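PDB 6Z3U: protein kinase domain-containing protein from Chaetomium thermophilum, which probably phosphorylates serine and threonine residues, including those of the RNA polymerase II C-terminal repeats, as the cyclin-dependent kinase of the CAK complex. Local coordinates for residues P115-A120 with G156-F161; R262-L267 with T306-H311; V285-I290 with D358-T363. All coordinates share one frame; numbering follows the deposited sequence.

Contact 1. Residues P115-A120 with G156-F161; sequences PNFKVA and GLISVF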
ATOM      1  N   PRO B 115      15.100 -20.014  19.878  1.00 73.91           N
ATOM      2  CA  PRO B 115      13.795 -20.646  20.141  1.00 71.88           C
ATOM      3  C   PRO B 115      12.966 -19.936  21.198  1.00 71.32           C
ATOM      4  O   PRO B 115      11.764 -20.212  21.304  1.00 70.57           O
ATOM      5  CB  PRO B 115      14.178 -22.064  20.589  1.00 79.51           C
ATOM      6  CG  PRO B 115      15.522 -22.303  19.984  1.00 90.87           C
ATOM      7  CD  PRO B 115      16.214 -20.971  19.995  1.00 88.24           C
ATOM      8  N   ASN B 116      13.559 -19.042  21.992  1.00 71.59           N
ATOM      9  CA  ASN B 116      12.774 -18.253  22.934  1.00 67.90           C
ATOM     10  C   ASN B 116      12.018 -17.124  22.245  1.00 70.93           C
ATOM     11  O   ASN B 116      11.033 -16.627  22.799  1.00 69.56           O
ATOM     12  CB  ASN B 116      13.673 -17.674  24.028  1.00 79.95           C
ATOM     13  CG  ASN B 116      14.508 -18.735  24.718  1.00 85.63           C
ATOM     14  OD1 ASN B 116      15.685 -18.915  24.403  1.00 91.33           O
ATOM     15  ND2 ASN B 116      13.902 -19.446  25.662  1.00 79.62           N
ATOM     16  N   PHE B 117      12.464 -16.710  21.061  1.00 66.64           N
ATOM     17  CA  PHE B 117      11.756 -15.716  20.257  1.00 66.61           C
ATOM     18  C   PHE B 117      10.590 -16.412  19.566  1.00 60.48           C
ATOM     19  O   PHE B 117      10.787 -17.165  18.605  1.00 59.36           O
ATOM     20  CB  PHE B 117      12.716 -15.089  19.247  1.00 65.16           C
ATOM     21  CG  PHE B 117      12.108 -13.998  18.392  1.00 61.63           C
ATOM     22  CD1 PHE B 117      10.807 -13.558  18.586  1.00 58.73           C
ATOM     23  CD2 PHE B 117      12.854 -13.423  17.373  1.00 68.25           C
ATOM     24  CE1 PHE B 117      10.268 -12.566  17.786  1.00 60.56           C
ATOM     25  CE2 PHE B 117      12.320 -12.434  16.572  1.00 57.29           C
ATOM     26  CZ  PHE B 117      11.026 -12.004  16.779  1.00 53.36           C
ATOM     27  N   LYS B 118       9.377 -16.162  20.050  1.00 60.17           N
ATOM     28  CA  LYS B 118       8.188 -16.783  19.491  1.00 58.19           C
ATOM     29  C   LYS B 118       7.620 -15.936  18.358  1.00 55.55           C
ATOM     30  O   LYS B 118       7.948 -14.757  18.199  1.00 56.98           O
ATOM     31  CB  LYS B 118       7.129 -16.996  20.574  1.00 50.65           C
ATOM     32  CG  LYS B 118       7.174 -18.383  21.199  1.00 51.89           C
ATOM     33  CD  LYS B 118       8.488 -18.626  21.931  1.00 62.39           C
ATOM     34  CE  LYS B 118       8.616 -20.069  22.394  1.00 60.38           C
ATOM     35  NZ  LYS B 118       8.698 -21.015  21.245  1.00 63.07           N
ATOM     36  N   VAL B 119       6.757 -16.562  17.561  1.00 50.35           N
ATOM     37  CA  VAL B 119       6.228 -15.939  16.354  1.00 46.21           C
ATOM     38  C   VAL B 119       4.933 -16.647  15.992  1.00 48.04           C
ATOM     39  O   VAL B 119       4.714 -17.802  16.361  1.00 46.31           O
ATOM     40  CB  VAL B 119       7.269 -16.004  15.205  1.00 41.76           C
ATOM     41  CG1 VAL B 119       6.789 -16.896  14.061  1.00 49.47           C
ATOM     42  CG2 VAL B 119       7.593 -14.610  14.710  1.00 40.00           C
ATOM     43  N   ALA B 120       4.070 -15.951  15.258  1.00 41.71           N
ATOM     44  CA  ALA B 120       2.826 -16.512  14.751  1.00 37.00           C
ATOM     45  C   ALA B 120       2.894 -16.533  13.233  1.00 36.68           C
ATOM     46  O   ALA B 120       3.258 -15.528  12.610  1.00 40.49           O
ATOM     47  CB  ALA B 120       1.618 -15.702  15.220  1.00 35.07           C
ATOM     48  N   GLY B 156       3.255  -6.239  13.859  1.00 35.30           N
ATOM     49  CA  GLY B 156       4.464  -6.260  13.065  1.00 31.19           C
ATOM     50  C   GLY B 156       4.513  -7.462  12.136  1.00 28.27           C
ATOM     51  O   GLY B 156       4.340  -8.598  12.576  1.00 31.23           O
ATOM     52  N   LEU B 157       4.753  -7.192  10.858  1.00 28.77           N
ATOM     53  CA  LEU B 157       4.965  -8.247   9.867  1.00 27.34           C
ATOM     54  C   LEU B 157       6.457  -8.559   9.852  1.00 28.17           C
ATOM     55  O   LEU B 157       7.260  -7.796   9.309  1.00 38.99           O
ATOM     56  CB  LEU B 157       4.457  -7.811   8.499  1.00 33.72           C
ATOM     57  CG  LEU B 157       4.582  -8.842   7.376  1.00 27.78           C
ATOM     58  CD1 LEU B 157       3.768 -10.083   7.685  1.00 28.71           C
ATOM     59  CD2 LEU B 157       4.146  -8.242   6.058  1.00 30.60           C
ATOM     60  N   ILE B 158       6.832  -9.681  10.467  1.00 31.52           N
ATOM     61  CA  ILE B 158       8.248 -10.005  10.615  1.00 30.92           C
ATOM     62  C   ILE B 158       8.845 -10.456   9.289  1.00 34.33           C
ATOM     63  O   ILE B 158       9.962 -10.059   8.932  1.00 36.97           O
ATOM     64  CB  ILE B 158       8.436 -11.073  11.708  1.00 30.67           C
ATOM     65  CG1 ILE B 158       8.124 -10.469  13.077  1.00 30.18           C
ATOM     66  CG2 ILE B 158       9.845 -11.644  11.646  1.00 31.84           C
ATOM     67  CD1 ILE B 158       7.931 -11.487  14.175  1.00 36.41           C
ATOM     68  N   SER B 159       8.126 -11.288   8.542  1.00 35.12           N
ATOM     69  CA  SER B 159       8.660 -11.854   7.311  1.00 31.38           C
ATOM     70  C   SER B 159       7.510 -12.402   6.479  1.00 31.31           C
ATOM     71  O   SER B 159       6.390 -12.571   6.963  1.00 30.91           O
ATOM     72  CB  SER B 159       9.691 -12.946   7.612  1.00 32.63           C
ATOM     73  OG  SER B 159      10.115 -13.595   6.428  1.00 44.13           O
ATOM     74  N   VAL B 160       7.810 -12.677   5.210  1.00 31.78           N
ATOM     75  CA  VAL B 160       6.861 -13.274   4.277  1.00 31.99           C
ATOM     76  C   VAL B 160       7.609 -14.295   3.433  1.00 33.18           C
ATOM     77  O   VAL B 160       8.710 -14.020   2.947  1.00 35.41           O
ATOM     78  CB  VAL B 160       6.196 -12.220   3.370  1.00 31.18           C
ATOM     79  CG1 VAL B 160       5.221 -12.879   2.405  1.00 31.57           C
ATOM     80  CG2 VAL B 160       5.485 -11.177   4.207  1.00 30.07           C
ATOM     81  N   PHE B 161       7.012 -15.470   3.256  1.00 33.94           N
ATOM     82  CA  PHE B 161       7.593 -16.496   2.405  1.00 37.30           C
ATOM     83  C   PHE B 161       6.470 -17.322   1.796  1.00 43.83           C
ATOM     84  O   PHE B 161       5.360 -17.389   2.330  1.00 44.02           O
ATOM     85  CB  PHE B 161       8.556 -17.400   3.185  1.00 54.18           C
ATOM     86  CG  PHE B 161       7.904 -18.159   4.308  1.00 57.91           C
ATOM     87  CD1 PHE B 161       7.267 -19.367   4.071  1.00 58.47           C
ATOM     88  CD2 PHE B 161       7.934 -17.669   5.604  1.00 55.46           C
ATOM     89  CE1 PHE B 161       6.665 -20.066   5.101  1.00 54.46           C
ATOM     90  CE2 PHE B 161       7.335 -18.366   6.638  1.00 52.26           C
ATOM     91  CZ  PHE B 161       6.702 -19.566   6.385  1.00 53.39           C
TER
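I158 bridges F117 and V119 with a single methyl group, its CD1. F117 comes at it from the opposite direction, and the CZ end of the ring lies 4.1 Å from I158 CD1. V119 CG2 faces the same methyl, the two side chains crossing obliquely, though the modelled closeness of that pair is doubtful. F117 CG stands anti to its own backbone N (chi1 -178°), which turns the ring beside the carbonyl carbon, with its CZ end facing I158 CD1. On the other side CG1 of I158 lies opposite the carbonyl carbon (chi1 -69°), and the extended branch beyond it delivers CD1. The contact is small and wholly apolar, with V119 buried and F117 exposed. Strand 157-162 carries a classic beta bulge at I158-S159, where two residues stand opposite the single V171 of strand 168-172. The setting is the five-stranded antiparallel sheet of the kinase N-lobe: strand 168-172 runs between strands 118-124 and 157-162, V119 packs on its V171, and Y92 of strand 92-99 touches I158, while E88 of helix 80-89 is hydrogen-bonded to S159 OG.

Contact 2. Residues R262-L267 with T306-H311; sequences RPPELL and TLICKH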
ATOM      1  N   ARG B 262     -19.692   2.086  11.330  1.00 33.34           N
ATOM      2  CA  ARG B 262     -19.648   2.805  10.059  1.00 27.26           C
ATOM      3  C   ARG B 262     -20.085   4.251  10.269  1.00 25.78           C
ATOM      4  O   ARG B 262     -21.118   4.492  10.903  1.00 26.33           O
ATOM      5  CB  ARG B 262     -20.575   2.150   9.038  1.00 30.34           C
ATOM      6  CG  ARG B 262     -20.231   2.460   7.589  1.00 25.03           C
ATOM      7  CD  ARG B 262     -21.333   2.007   6.638  1.00 30.43           C
ATOM      8  NE  ARG B 262     -21.791   0.641   6.874  1.00 25.68           N
ATOM      9  CZ  ARG B 262     -21.156  -0.457   6.480  1.00 25.34           C
ATOM     10  NH1 ARG B 262     -20.011  -0.370   5.821  1.00 35.11           N
ATOM     11  NH2 ARG B 262     -21.674  -1.647   6.750  1.00 32.31           N
ATOM     12  N   PRO B 263     -19.346   5.231   9.756  1.00 24.69           N
ATOM     13  CA  PRO B 263     -19.754   6.628   9.937  1.00 25.42           C
ATOM     14  C   PRO B 263     -20.954   6.958   9.071  1.00 30.90           C
ATOM     15  O   PRO B 263     -21.263   6.228   8.117  1.00 33.43           O
ATOM     16  CB  PRO B 263     -18.512   7.419   9.499  1.00 27.71           C
ATOM     17  CG  PRO B 263     -17.830   6.527   8.532  1.00 27.43           C
ATOM     18  CD  PRO B 263     -18.082   5.120   9.005  1.00 25.94           C
ATOM     19  N   PRO B 264     -21.653   8.059   9.362  1.00 30.53           N
ATOM     20  CA  PRO B 264     -22.851   8.383   8.566  1.00 28.47           C
ATOM     21  C   PRO B 264     -22.551   8.663   7.104  1.00 37.40           C
ATOM     22  O   PRO B 264     -23.353   8.299   6.234  1.00 40.99           O
ATOM     23  CB  PRO B 264     -23.427   9.612   9.286  1.00 29.19           C
ATOM     24  CG  PRO B 264     -22.291  10.172  10.084  1.00 30.81           C
ATOM     25  CD  PRO B 264     -21.453   8.999  10.478  1.00 31.39           C
ATOM     26  N   GLU B 265     -21.425   9.312   6.800  1.00 31.72           N
ATOM     27  CA  GLU B 265     -21.130   9.632   5.408  1.00 29.87           C
ATOM     28  C   GLU B 265     -20.974   8.367   4.571  1.00 32.71           C
ATOM     29  O   GLU B 265     -21.328   8.361   3.387  1.00 39.21           O
ATOM     30  CB  GLU B 265     -19.876  10.508   5.318  1.00 32.43           C
ATOM     31  CG  GLU B 265     -18.574   9.864   5.787  1.00 29.95           C
ATOM     32  CD  GLU B 265     -18.208  10.228   7.216  1.00 32.76           C
ATOM     33  OE1 GLU B 265     -19.124  10.474   8.030  1.00 35.03           O
ATOM     34  OE2 GLU B 265     -16.996  10.275   7.524  1.00 33.36           O
ATOM     35  N   LEU B 266     -20.469   7.285   5.167  1.00 33.11           N
ATOM     36  CA  LEU B 266     -20.373   6.021   4.445  1.00 28.11           C
ATOM     37  C   LEU B 266     -21.730   5.332   4.366  1.00 29.66           C
ATOM     38  O   LEU B 266     -22.058   4.717   3.345  1.00 31.72           O
ATOM     39  CB  LEU B 266     -19.344   5.108   5.111  1.00 26.86           C
ATOM     40  CG  LEU B 266     -17.957   5.064   4.462  1.00 26.62           C
ATOM     41  CD1 LEU B 266     -17.444   6.457   4.133  1.00 27.23           C
ATOM     42  CD2 LEU B 266     -16.968   4.338   5.363  1.00 25.48           C
ATOM     43  N   LEU B 267     -22.535   5.436   5.428  1.00 30.04           N
ATOM     44  CA  LEU B 267     -23.900   4.927   5.365  1.00 29.71           C
ATOM     45  C   LEU B 267     -24.681   5.597   4.244  1.00 30.52           C
ATOM     46  O   LEU B 267     -25.567   4.978   3.645  1.00 33.53           O
ATOM     47  CB  LEU B 267     -24.607   5.148   6.705  1.00 29.73           C
ATOM     48  CG  LEU B 267     -24.186   4.252   7.874  1.00 27.64           C
ATOM     49  CD1 LEU B 267     -24.581   4.876   9.195  1.00 27.51           C
ATOM     50  CD2 LEU B 267     -24.801   2.869   7.745  1.00 27.60           C
ATOM     51  N   THR B 306     -31.031   5.136  11.666  1.00 37.93           N
ATOM     52  CA  THR B 306     -31.983   5.545  12.694  1.00 36.70           C
ATOM     53  C   THR B 306     -31.305   5.647  14.054  1.00 39.79           C
ATOM     54  O   THR B 306     -31.578   6.574  14.825  1.00 39.27           O
ATOM     55  CB  THR B 306     -33.148   4.557  12.751  1.00 32.59           C
ATOM     56  OG1 THR B 306     -33.787   4.492  11.471  1.00 33.70           O
ATOM     57  CG2 THR B 306     -34.164   4.985  13.794  1.00 38.22           C
ATOM     58  N   LEU B 307     -30.404   4.711  14.359  1.00 41.86           N
ATOM     59  CA  LEU B 307     -29.732   4.732  15.652  1.00 32.69           C
ATOM     60  C   LEU B 307     -28.867   5.976  15.799  1.00 28.90           C
ATOM     61  O   LEU B 307     -28.874   6.625  16.851  1.00 39.40           O
ATOM     62  CB  LEU B 307     -28.892   3.469  15.828  1.00 30.51           C
ATOM     63  CG  LEU B 307     -29.651   2.193  16.199  1.00 28.50           C
ATOM     64  CD1 LEU B 307     -28.706   0.997  16.218  1.00 32.68           C
ATOM     65  CD2 LEU B 307     -30.344   2.341  17.541  1.00 27.92           C
ATOM     66  N   ILE B 308     -28.118   6.333  14.754  1.00 35.06           N
ATOM     67  CA  ILE B 308     -27.300   7.538  14.825  1.00 36.17           C
ATOM     68  C   ILE B 308     -28.188   8.761  15.006  1.00 37.51           C
ATOM     69  O   ILE B 308     -27.868   9.671  15.781  1.00 43.72           O
ATOM     70  CB  ILE B 308     -26.405   7.657  13.579  1.00 29.87           C
ATOM     71  CG1 ILE B 308     -25.399   6.504  13.552  1.00 29.56           C
ATOM     72  CG2 ILE B 308     -25.681   8.995  13.571  1.00 31.49           C
ATOM     73  CD1 ILE B 308     -24.588   6.416  12.280  1.00 31.88           C
ATOM     74  N   CYS B 309     -29.322   8.800  14.304  1.00 38.69           N
ATOM     75  CA  CYS B 309     -30.263   9.900  14.487  1.00 42.40           C
ATOM     76  C   CYS B 309     -30.777   9.947  15.921  1.00 35.59           C
ATOM     77  O   CYS B 309     -30.933  11.028  16.500  1.00 38.09           O
ATOM     78  CB  CYS B 309     -31.429   9.764  13.506  1.00 51.76           C
ATOM     79  SG  CYS B 309     -31.015  10.104  11.775  1.00 43.66           S
ATOM     80  N   LYS B 310     -31.044   8.783  16.512  1.00 31.58           N
ATOM     81  CA  LYS B 310     -31.626   8.745  17.849  1.00 39.56           C
ATOM     82  C   LYS B 310     -30.609   9.169  18.903  1.00 35.43           C
ATOM     83  O   LYS B 310     -30.910   9.992  19.775  1.00 31.54           O
ATOM     84  CB  LYS B 310     -32.168   7.343  18.137  1.00 39.92           C
ATOM     85  CG  LYS B 310     -32.828   7.174  19.498  1.00 44.07           C
ATOM     86  CD  LYS B 310     -33.116   5.706  19.788  1.00 61.18           C
ATOM     87  CE  LYS B 310     -33.656   5.498  21.201  1.00 64.43           C
ATOM     88  NZ  LYS B 310     -35.077   5.926  21.347  1.00 77.96           N
ATOM     89  N   HIS B 311     -29.391   8.626  18.831  1.00 36.47           N
ATOM     90  CA  HIS B 311     -28.419   8.773  19.906  1.00 32.51           C
ATOM     91  C   HIS B 311     -27.388   9.868  19.671  1.00 28.86           C
ATOM     92  O   HIS B 311     -26.764  10.315  20.639  1.00 40.45           O
ATOM     93  CB  HIS B 311     -27.678   7.449  20.141  1.00 35.76           C
ATOM     94  CG  HIS B 311     -28.515   6.385  20.786  1.00 43.80           C
ATOM     95  ND1 HIS B 311     -29.871   6.518  20.990  1.00 45.61           N
ATOM     96  CD2 HIS B 311     -28.177   5.174  21.291  1.00 56.92           C
ATOM     97  CE1 HIS B 311     -30.335   5.433  21.585  1.00 36.95           C
ATOM     98  NE2 HIS B 311     -29.326   4.602  21.779  1.00 43.02           N
TER
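L267, whose side chain meets I308 across the contact, gives its backbone N to P263 O at 3.1 Å, and L266 N adds a weak second bond to the same oxygen. P263 is the N-cap residue of the short helix 264-267, and its carbonyl receives both bonds at the helix's first turn. L267 and I308 reach toward each other tip to tip, CD1 of the leucine lying 3.4 Å from CD1 of the isoleucine. Both side chains are extended: in I308, CG1 lies opposite the carbonyl carbon (chi1 -65°) and CD1 continues the line, so one methyl makes every approach. That methyl also lies 4.2 Å from R262 O and 4.4 Å from P264 CD, and thus sits against the start of the helix as well as its end. The R262 side chain leads away from helix 301-311, and lies about 8 Å from the side chain of D220, the predicted proton acceptor. L267 further packs on E301, Q304 and I305 of the helix that carries I308, and W280 of helix 276-291 lies against P263 and P264. All the touching residues are buried. E265 turns elsewhere, forming a salt bridge with R371 and packing on G39 of the RING-type domain-containing subunit. A Pro-Glu pair opening a short helix, with its glutamate bound to an arginine further along the chain, is the APE motif of protein kinases, here in the form P263-P264-E265. It ends the activation segment, and the contact joins that end to helix 301-311, the αG helix of the C-lobe.

Contact 3. Residues V285-I290 with D358-T363; sequences VFAELI and DLLWRT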
ATOM      1  N   VAL B 285     -15.570   2.647  19.342  1.00 20.22           N
ATOM      2  CA  VAL B 285     -14.790   1.801  20.241  1.00 22.47           C
ATOM      3  C   VAL B 285     -14.630   2.481  21.594  1.00 19.89           C
ATOM      4  O   VAL B 285     -14.728   1.838  22.646  1.00 19.72           O
ATOM      5  CB  VAL B 285     -13.429   1.463  19.610  1.00 19.48           C
ATOM      6  CG1 VAL B 285     -12.521   0.800  20.626  1.00 19.17           C
ATOM      7  CG2 VAL B 285     -13.615   0.563  18.400  1.00 19.38           C
ATOM      8  N   PHE B 286     -14.386   3.791  21.591  1.00 20.30           N
ATOM      9  CA  PHE B 286     -14.329   4.536  22.843  1.00 20.60           C
ATOM     10  C   PHE B 286     -15.639   4.394  23.605  1.00 20.80           C
ATOM     11  O   PHE B 286     -15.649   4.048  24.792  1.00 32.35           O
ATOM     12  CB  PHE B 286     -14.028   6.006  22.547  1.00 21.18           C
ATOM     13  CG  PHE B 286     -13.633   6.818  23.753  1.00 21.58           C
ATOM     14  CD1 PHE B 286     -13.502   6.241  25.003  1.00 21.41           C
ATOM     15  CD2 PHE B 286     -13.411   8.180  23.626  1.00 22.26           C
ATOM     16  CE1 PHE B 286     -13.147   7.003  26.100  1.00 22.97           C
ATOM     17  CE2 PHE B 286     -13.055   8.946  24.718  1.00 23.80           C
ATOM     18  CZ  PHE B 286     -12.925   8.357  25.957  1.00 22.58           C
ATOM     19  N   ALA B 287     -16.762   4.636  22.927  1.00 21.12           N
ATOM     20  CA  ALA B 287     -18.058   4.533  23.589  1.00 21.45           C
ATOM     21  C   ALA B 287     -18.322   3.111  24.057  1.00 21.03           C
ATOM     22  O   ALA B 287     -18.853   2.902  25.153  1.00 21.63           O
ATOM     23  CB  ALA B 287     -19.168   5.000  22.649  1.00 23.19           C
ATOM     24  N   GLU B 288     -17.974   2.120  23.235  1.00 21.38           N
ATOM     25  CA  GLU B 288     -18.193   0.731  23.624  1.00 23.93           C
ATOM     26  C   GLU B 288     -17.378   0.353  24.853  1.00 25.12           C
ATOM     27  O   GLU B 288     -17.825  -0.463  25.668  1.00 29.83           O
ATOM     28  CB  GLU B 288     -17.851  -0.200  22.463  1.00 21.95           C
ATOM     29  CG  GLU B 288     -18.019  -1.666  22.789  1.00 19.71           C
ATOM     30  CD  GLU B 288     -18.080  -2.518  21.544  1.00 23.23           C
ATOM     31  OE1 GLU B 288     -18.030  -3.761  21.668  1.00 28.23           O
ATOM     32  OE2 GLU B 288     -18.179  -1.940  20.437  1.00 30.97           O
ATOM     33  N   LEU B 289     -16.177   0.917  25.000  1.00 21.66           N
ATOM     34  CA  LEU B 289     -15.372   0.631  26.183  1.00 19.80           C
ATOM     35  C   LEU B 289     -16.044   1.153  27.445  1.00 21.74           C
ATOM     36  O   LEU B 289     -15.997   0.504  28.497  1.00 23.88           O
ATOM     37  CB  LEU B 289     -13.980   1.238  26.029  1.00 19.73           C
ATOM     38  CG  LEU B 289     -12.993   0.405  25.213  1.00 19.50           C
ATOM     39  CD1 LEU B 289     -11.831   1.263  24.743  1.00 25.11           C
ATOM     40  CD2 LEU B 289     -12.495  -0.772  26.033  1.00 19.13           C
ATOM     41  N   ILE B 290     -16.686   2.320  27.357  1.00 27.81           N
ATOM     42  CA  ILE B 290     -17.237   2.958  28.548  1.00 21.27           C
ATOM     43  C   ILE B 290     -18.455   2.197  29.056  1.00 21.44           C
ATOM     44  O   ILE B 290     -18.613   1.996  30.266  1.00 28.97           O
ATOM     45  CB  ILE B 290     -17.572   4.432  28.252  1.00 21.83           C
ATOM     46  CG1 ILE B 290     -16.287   5.225  28.000  1.00 21.83           C
ATOM     47  CG2 ILE B 290     -18.358   5.028  29.407  1.00 32.33           C
ATOM     48  CD1 ILE B 290     -16.514   6.607  27.435  1.00 22.41           C
ATOM     49  N   ASP B 358     -15.608  15.038  26.338  1.00 35.90           N
ATOM     50  CA  ASP B 358     -15.281  16.040  25.330  1.00 32.29           C
ATOM     51  C   ASP B 358     -14.649  15.378  24.113  1.00 28.18           C
ATOM     52  O   ASP B 358     -15.034  15.648  22.972  1.00 37.97           O
ATOM     53  CB  ASP B 358     -14.345  17.091  25.927  1.00 41.34           C
ATOM     54  CG  ASP B 358     -14.030  18.216  24.960  1.00 39.50           C
ATOM     55  OD1 ASP B 358     -14.942  19.011  24.658  1.00 51.54           O
ATOM     56  OD2 ASP B 358     -12.870  18.314  24.508  1.00 42.32           O
ATOM     57  N   LEU B 359     -13.679  14.493  24.345  1.00 30.00           N
ATOM     58  CA  LEU B 359     -13.042  13.776  23.244  1.00 29.79           C
ATOM     59  C   LEU B 359     -14.044  12.886  22.517  1.00 26.10           C
ATOM     60  O   LEU B 359     -14.102  12.878  21.283  1.00 29.99           O
ATOM     61  CB  LEU B 359     -11.872  12.948  23.775  1.00 31.78           C
ATOM     62  CG  LEU B 359     -11.054  12.164  22.751  1.00 24.57           C
ATOM     63  CD1 LEU B 359     -10.432  13.111  21.754  1.00 25.21           C
ATOM     64  CD2 LEU B 359      -9.987  11.325  23.439  1.00 24.06           C
ATOM     65  N   LEU B 360     -14.835  12.119  23.270  1.00 24.91           N
ATOM     66  CA  LEU B 360     -15.828  11.242  22.655  1.00 24.45           C
ATOM     67  C   LEU B 360     -16.746  12.028  21.729  1.00 25.19           C
ATOM     68  O   LEU B 360     -17.012  11.615  20.594  1.00 29.87           O
ATOM     69  CB  LEU B 360     -16.645  10.539  23.738  1.00 24.22           C
ATOM     70  CG  LEU B 360     -17.248   9.157  23.452  1.00 23.50           C
ATOM     71  CD1 LEU B 360     -18.602   9.029  24.153  1.00 23.86           C
ATOM     72  CD2 LEU B 360     -17.390   8.853  21.974  1.00 24.42           C
ATOM     73  N   TRP B 361     -17.227  13.180  22.195  1.00 33.64           N
ATOM     74  CA  TRP B 361     -18.170  13.972  21.413  1.00 27.26           C
ATOM     75  C   TRP B 361     -17.536  14.515  20.141  1.00 30.88           C
ATOM     76  O   TRP B 361     -18.213  14.628  19.112  1.00 37.46           O
ATOM     77  CB  TRP B 361     -18.707  15.111  22.275  1.00 32.63           C
ATOM     78  CG  TRP B 361     -19.607  16.058  21.565  1.00 41.23           C
ATOM     79  CD1 TRP B 361     -20.929  15.877  21.279  1.00 47.41           C
ATOM     80  CD2 TRP B 361     -19.260  17.350  21.060  1.00 35.74           C
ATOM     81  NE1 TRP B 361     -21.425  16.978  20.623  1.00 39.21           N
ATOM     82  CE2 TRP B 361     -20.420  17.897  20.479  1.00 33.03           C
ATOM     83  CE3 TRP B 361     -18.079  18.095  21.039  1.00 34.80           C
ATOM     84  CZ2 TRP B 361     -20.431  19.151  19.881  1.00 41.22           C
ATOM     85  CZ3 TRP B 361     -18.094  19.342  20.450  1.00 37.11           C
ATOM     86  CH2 TRP B 361     -19.261  19.857  19.877  1.00 50.92           C
ATOM     87  N   ARG B 362     -16.247  14.859  20.182  1.00 30.41           N
ATOM     88  CA  ARG B 362     -15.596  15.374  18.983  1.00 30.36           C
ATOM     89  C   ARG B 362     -15.390  14.283  17.942  1.00 27.40           C
ATOM     90  O   ARG B 362     -15.382  14.573  16.740  1.00 32.33           O
ATOM     91  CB  ARG B 362     -14.259  16.024  19.336  1.00 32.91           C
ATOM     92  CG  ARG B 362     -14.385  17.260  20.215  1.00 37.67           C
ATOM     93  CD  ARG B 362     -13.103  18.078  20.221  1.00 35.59           C
ATOM     94  NE  ARG B 362     -13.074  19.050  21.313  1.00 48.82           N
ATOM     95  CZ  ARG B 362     -13.682  20.232  21.288  1.00 51.93           C
ATOM     96  NH1 ARG B 362     -14.381  20.605  20.223  1.00 51.55           N
ATOM     97  NH2 ARG B 362     -13.594  21.046  22.332  1.00 52.29           N
ATOM     98  N   THR B 363     -15.219  13.029  18.371  1.00 27.55           N
ATOM     99  CA  THR B 363     -15.047  11.939  17.421  1.00 25.02           C
ATOM    100  C   THR B 363     -16.352  11.530  16.752  1.00 25.15           C
ATOM    101  O   THR B 363     -16.317  10.871  15.709  1.00 28.66           O
ATOM    102  CB  THR B 363     -14.450  10.707  18.105  1.00 24.00           C
ATOM    103  OG1 THR B 363     -15.368  10.215  19.090  1.00 23.77           O
ATOM    104  CG2 THR B 363     -13.126  11.043  18.769  1.00 27.47           C
TER
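F286 of helix 276-291 lies against L359 and L360 of helix 353-363, a packing of the αF and αH helices inside the kinase C-lobe. The two short segments run at 139° to each other with their axes 10.4 Å apart, a spacing bridged mainly by F286 and the two leucines. The tight part is centred on the F286 ring, which a chi1 of -167° puts beside the carbonyl carbon and which extends toward helix 353-363. There CD2 lies 4.0 Å from L360 CG, the two side chains crossing at a slant, while CE2 approaches the helix backbone itself, 3.9 Å from L360 N. CE2 also meets L359 CD2 at 4.1 Å, so the ring touches two successive leucines. A second, lighter touch comes from A287, whose CB is 4.3 Å from L360 CD2. The region is buried on further sides too: I197 and M201 of helix 194-213 and the ring of W382 press on F286, and F349 of helix 342-349 touches both A287 and L360. At I290 the fit is looser; this partly exposed residue points toward the other helix without reaching it closely. On the far side of helix 353-363, D358, W361 and R362 are partly exposed, and D358 and R362 pair there. R362 NE makes a salt bridge with D358 OD2 at 3.3 Å, approaching from 40° above the carboxylate plane, and K342 and H380 bind the same carboxylate. R362 NH1 meanwhile lies in plane at the edge of the W361 ring. Back on the buried side, T363 OG1 donates to L360 O, three residues back, at 2.6 Å.

From the N terminus, contact 1 comes first and stands alone: it closes a loop of 35 residues containing helix 136-148 and ties two strands of the N-lobe sheet. Contacts 2 and 3 follow in the C-lobe, on the opposite side of the chain's centre, and they cross. Helix 276-291 opens contact 3 before contact 2 has closed, and helix 301-311 closes contact 2 and lies within the span of contact 3. Contact 2 ties the end of the activation segment to helix 301-311, and contact 3 ties helix 276-291 to helix 353-363. The centres of contacts 2 and 3 are about 15 Å apart, those of contacts 1 and 2 about 40 Å.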